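Local coordinates for protein 2-Cys peroxiredoxin (Plasmodium yoelii, PDB 2H01) that probably reduces hydrogen peroxide and organic hydroperoxides to water and alcohols, as a thiol-specific peroxidase of the thioredoxin-dependent 2-Cys type, at residues 67-79 and 96-108. Numbering follows the deposited sequence.
Sequences ELLGCSVDSKFTH and KHTLISDISKSIA
Gly70 ties strand 67-72 to the parallel strand 98-101 through both of its peptide groups: its N donates to Thr98 O (3.1 Å), and its O accepts from Ile100 N (2.8 Å). Two residues further along, Asp102 N reaches Ser72 O at 3.1 Å. The His79 ring of helix 76-83 passes the Leu99 side chain obliquely and gives NE2-H to Ile100 O (2.9 Å); the oxygen lies in the ring plane, but the donor stands 66° out of the carbonyl plane. ND1 is hydrogen-bonded to the Asp42 carboxylate, so both ring nitrogens have partners. Ser101 OG, anti to its own N (chi1 171°), donates to Asp74 O at 2.5 Å. Asp102 swings its carboxylate toward helix 106-110, where OD1 accepts from Ile107 N and OD2 from Ala108 N, while its CB packs on Cys71 SG (3.6 Å). A water joins Val73 O to Lys105 NZ, which also donates to Ser118 O. Thr98 OG1, beside Leu69 CD2, is buried without a polar partner. In this beta-alpha-beta unit of the thioredoxin-like fold, side chains thus continue the strand pairing: donors His79 and Ser101 fasten the crossover to strand 98-101, and acceptor Asp102 holds the start of the next helix.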
# COMPACT_ATOMS: atom_id res chain seq x y z
N GLU A 67 5.78 4.14 4.77
CA GLU A 67 6.46 3.21 3.86
C GLU A 67 5.47 2.69 2.82
O GLU A 67 4.44 2.11 3.17
CB GLU A 67 7.03 2.04 4.67
CG GLU A 67 7.85 1.03 3.87
CD GLU A 67 9.20 1.56 3.45
OE1 GLU A 67 9.77 2.42 4.17
OE2 GLU A 67 9.70 1.12 2.40
N LEU A 68 5.78 2.90 1.55
CA LEU A 68 4.91 2.45 0.46
C LEU A 68 5.23 1.03 0.03
O LEU A 68 6.38 0.69 -0.20
CB LEU A 68 5.05 3.35 -0.76
CG LEU A 68 4.31 4.68 -0.83
CD1 LEU A 68 4.56 5.32 -2.20
CD2 LEU A 68 2.83 4.45 -0.61
N LEU A 69 4.19 0.20 -0.10
CA LEU A 69 4.35 -1.18 -0.55
C LEU A 69 3.29 -1.49 -1.60
O LEU A 69 2.10 -1.48 -1.32
CB LEU A 69 4.24 -2.15 0.64
CG LEU A 69 5.32 -2.05 1.72
CD1 LEU A 69 5.08 -3.07 2.81
CD2 LEU A 69 6.71 -2.26 1.11
N GLY A 70 3.75 -1.75 -2.83
CA GLY A 70 2.86 -2.09 -3.92
C GLY A 70 2.80 -3.60 -4.10
O GLY A 70 3.83 -4.25 -4.21
N CYS A 71 1.61 -4.16 -4.16
CA CYS A 71 1.48 -5.60 -4.29
C CYS A 71 0.58 -6.10 -5.42
O CYS A 71 -0.52 -5.59 -5.62
CB CYS A 71 0.98 -6.15 -2.95
SG CYS A 71 0.73 -7.94 -2.85
N SER A 72 1.08 -7.08 -6.17
CA SER A 72 0.32 -7.74 -7.25
C SER A 72 0.76 -9.20 -7.18
O SER A 72 1.83 -9.52 -6.66
CB SER A 72 0.64 -7.17 -8.64
OG SER A 72 1.73 -7.85 -9.24
N VAL A 73 -0.06 -10.10 -7.71
CA VAL A 73 0.27 -11.51 -7.66
C VAL A 73 1.45 -11.94 -8.55
O VAL A 73 1.83 -13.11 -8.55
CB VAL A 73 -0.98 -12.37 -7.99
CG1 VAL A 73 -2.12 -11.99 -7.03
CG2 VAL A 73 -1.39 -12.16 -9.42
N ASP A 74 2.00 -11.00 -9.32
CA ASP A 74 3.19 -11.22 -10.14
C ASP A 74 4.45 -11.59 -9.34
O ASP A 74 4.55 -11.30 -8.16
CB ASP A 74 3.49 -9.98 -11.00
CG ASP A 74 2.40 -9.69 -12.03
OD1 ASP A 74 2.36 -10.34 -13.07
OD2 ASP A 74 1.56 -8.79 -11.90
N SER A 75 5.40 -12.24 -9.99
CA SER A 75 6.65 -12.64 -9.32
C SER A 75 7.59 -11.44 -9.22
O SER A 75 7.37 -10.41 -9.86
CB SER A 75 7.35 -13.75 -10.11
OG SER A 75 7.80 -13.25 -11.36
N LYS A 76 8.65 -11.58 -8.41
CA LYS A 76 9.61 -10.50 -8.26
C LYS A 76 10.37 -10.29 -9.56
O LYS A 76 10.79 -9.17 -9.87
CB LYS A 76 10.59 -10.78 -7.12
CG LYS A 76 11.43 -12.05 -7.23
CD LYS A 76 12.57 -11.99 -6.20
CE LYS A 76 13.54 -13.17 -6.29
NZ LYS A 76 12.93 -14.43 -5.81
N PHE A 77 10.55 -11.36 -10.33
CA PHE A 77 11.25 -11.26 -11.60
C PHE A 77 10.46 -10.41 -12.59
O PHE A 77 11.03 -9.62 -13.33
CB PHE A 77 11.49 -12.66 -12.17
CG PHE A 77 12.38 -13.50 -11.31
CD1 PHE A 77 13.75 -13.27 -11.28
CD2 PHE A 77 11.85 -14.50 -10.52
CE1 PHE A 77 14.58 -14.02 -10.47
CE2 PHE A 77 12.68 -15.26 -9.70
CZ PHE A 77 14.05 -15.03 -9.68
N THR A 78 9.14 -10.56 -12.64
CA THR A 78 8.42 -9.68 -13.53
C THR A 78 8.23 -8.24 -13.08
O THR A 78 8.10 -7.35 -13.90
CB THR A 78 7.17 -10.29 -14.16
OG1 THR A 78 6.93 -11.59 -13.63
CG2 THR A 78 5.95 -9.52 -13.80
N HIS A 79 8.28 -8.02 -11.77
CA HIS A 79 8.30 -6.64 -11.28
C HIS A 79 9.58 -5.97 -11.79
O HIS A 79 9.54 -4.87 -12.33
CB HIS A 79 8.34 -6.59 -9.74
CG HIS A 79 7.03 -6.89 -9.07
ND1 HIS A 79 5.83 -6.88 -9.75
CD2 HIS A 79 6.74 -7.16 -7.78
CE1 HIS A 79 4.85 -7.13 -8.90
NE2 HIS A 79 5.37 -7.30 -7.70
N LYS A 96 10.65 4.25 -7.06
CA LYS A 96 11.65 4.36 -6.03
C LYS A 96 11.21 3.73 -4.71
O LYS A 96 11.95 3.69 -3.74
CB LYS A 96 12.11 5.80 -5.89
CG LYS A 96 13.10 6.20 -6.97
CD LYS A 96 14.26 5.22 -7.03
CE LYS A 96 15.03 5.28 -8.35
NZ LYS A 96 15.76 6.54 -8.59
N HIS A 97 10.00 3.18 -4.71
CA HIS A 97 9.47 2.51 -3.52
C HIS A 97 9.36 1.01 -3.83
O HIS A 97 9.35 0.62 -4.99
CB HIS A 97 8.12 3.11 -3.10
CG HIS A 97 7.02 2.91 -4.10
ND1 HIS A 97 6.22 1.79 -4.11
CD2 HIS A 97 6.55 3.72 -5.08
CE1 HIS A 97 5.29 1.92 -5.04
NE2 HIS A 97 5.47 3.08 -5.64
N THR A 98 9.29 0.18 -2.80
CA THR A 98 9.25 -1.26 -3.02
C THR A 98 7.94 -1.89 -3.50
O THR A 98 6.85 -1.47 -3.16
CB THR A 98 9.77 -2.03 -1.76
OG1 THR A 98 8.92 -3.16 -1.49
CG2 THR A 98 9.85 -1.13 -0.56
N LEU A 99 8.10 -2.91 -4.34
CA LEU A 99 6.97 -3.67 -4.87
C LEU A 99 7.13 -5.09 -4.31
O LEU A 99 8.21 -5.67 -4.40
CB LEU A 99 7.00 -3.70 -6.40
CG LEU A 99 6.83 -2.36 -7.14
CD1 LEU A 99 6.93 -2.60 -8.65
CD2 LEU A 99 5.49 -1.74 -6.80
N ILE A 100 6.25 -5.72 -3.90
CA ILE A 100 6.39 -7.07 -3.39
C ILE A 100 5.61 -8.07 -4.23
O ILE A 100 4.64 -7.69 -4.92
CB ILE A 100 5.93 -7.14 -1.92
CG1 ILE A 100 4.46 -6.72 -1.80
CG2 ILE A 100 6.81 -6.27 -1.04
CD1 ILE A 100 3.86 -6.98 -0.44
N SER A 101 5.92 -9.23 -4.02
CA SER A 101 5.39 -10.26 -4.90
C SER A 101 4.55 -11.26 -4.15
O SER A 101 5.06 -11.98 -3.29
CB SER A 101 6.55 -10.98 -5.60
OG SER A 101 6.10 -12.12 -6.32
N ASP A 102 3.27 -11.30 -4.51
CA ASP A 102 2.28 -12.18 -3.92
C ASP A 102 2.01 -13.44 -4.76
O ASP A 102 0.90 -13.67 -5.20
CB ASP A 102 0.97 -11.43 -3.66
CG ASP A 102 -0.00 -12.20 -2.80
OD1 ASP A 102 0.43 -13.10 -2.06
OD2 ASP A 102 -1.22 -12.00 -2.82
N ILE A 103 3.04 -14.25 -4.95
CA ILE A 103 3.03 -15.29 -5.96
C ILE A 103 2.23 -16.53 -5.59
O ILE A 103 1.84 -17.28 -6.45
CB ILE A 103 4.44 -15.68 -6.40
CG1 ILE A 103 4.37 -16.89 -7.31
CG2 ILE A 103 5.29 -16.02 -5.22
CD1 ILE A 103 5.16 -16.74 -8.55
N SER A 104 2.01 -16.73 -4.30
CA SER A 104 1.07 -17.73 -3.84
C SER A 104 -0.36 -17.23 -3.74
O SER A 104 -1.28 -18.00 -3.53
CB SER A 104 1.53 -18.33 -2.51
OG SER A 104 1.09 -17.58 -1.41
N LYS A 105 -0.53 -15.93 -3.91
CA LYS A 105 -1.84 -15.29 -3.78
C LYS A 105 -2.32 -15.16 -2.34
O LYS A 105 -3.41 -14.65 -2.09
CB LYS A 105 -2.88 -15.99 -4.64
CG LYS A 105 -2.68 -15.79 -6.11
CD LYS A 105 -3.79 -16.39 -6.93
CE LYS A 105 -3.30 -16.77 -8.30
NZ LYS A 105 -2.86 -15.59 -9.05
N SER A 106 -1.47 -15.55 -1.40
CA SER A 106 -1.83 -15.61 0.00
C SER A 106 -2.14 -14.25 0.62
O SER A 106 -3.06 -14.11 1.40
CB SER A 106 -0.76 -16.36 0.81
OG SER A 106 0.44 -15.63 0.95
N ILE A 107 -1.37 -13.24 0.26
CA ILE A 107 -1.53 -11.91 0.82
C ILE A 107 -2.85 -11.30 0.39
O ILE A 107 -3.64 -10.86 1.22
CB ILE A 107 -0.33 -11.02 0.47
CG1 ILE A 107 0.95 -11.61 1.04
CG2 ILE A 107 -0.54 -9.62 0.97
CD1 ILE A 107 2.21 -11.22 0.33
N ALA A 108 -3.10 -11.29 -0.91
CA ALA A 108 -4.36 -10.81 -1.42
C ALA A 108 -5.50 -11.49 -0.71
O ALA A 108 -6.48 -10.87 -0.37
CB ALA A 108 -4.46 -11.00 -2.91
O HOH W 1 0.25 -15.40 -8.87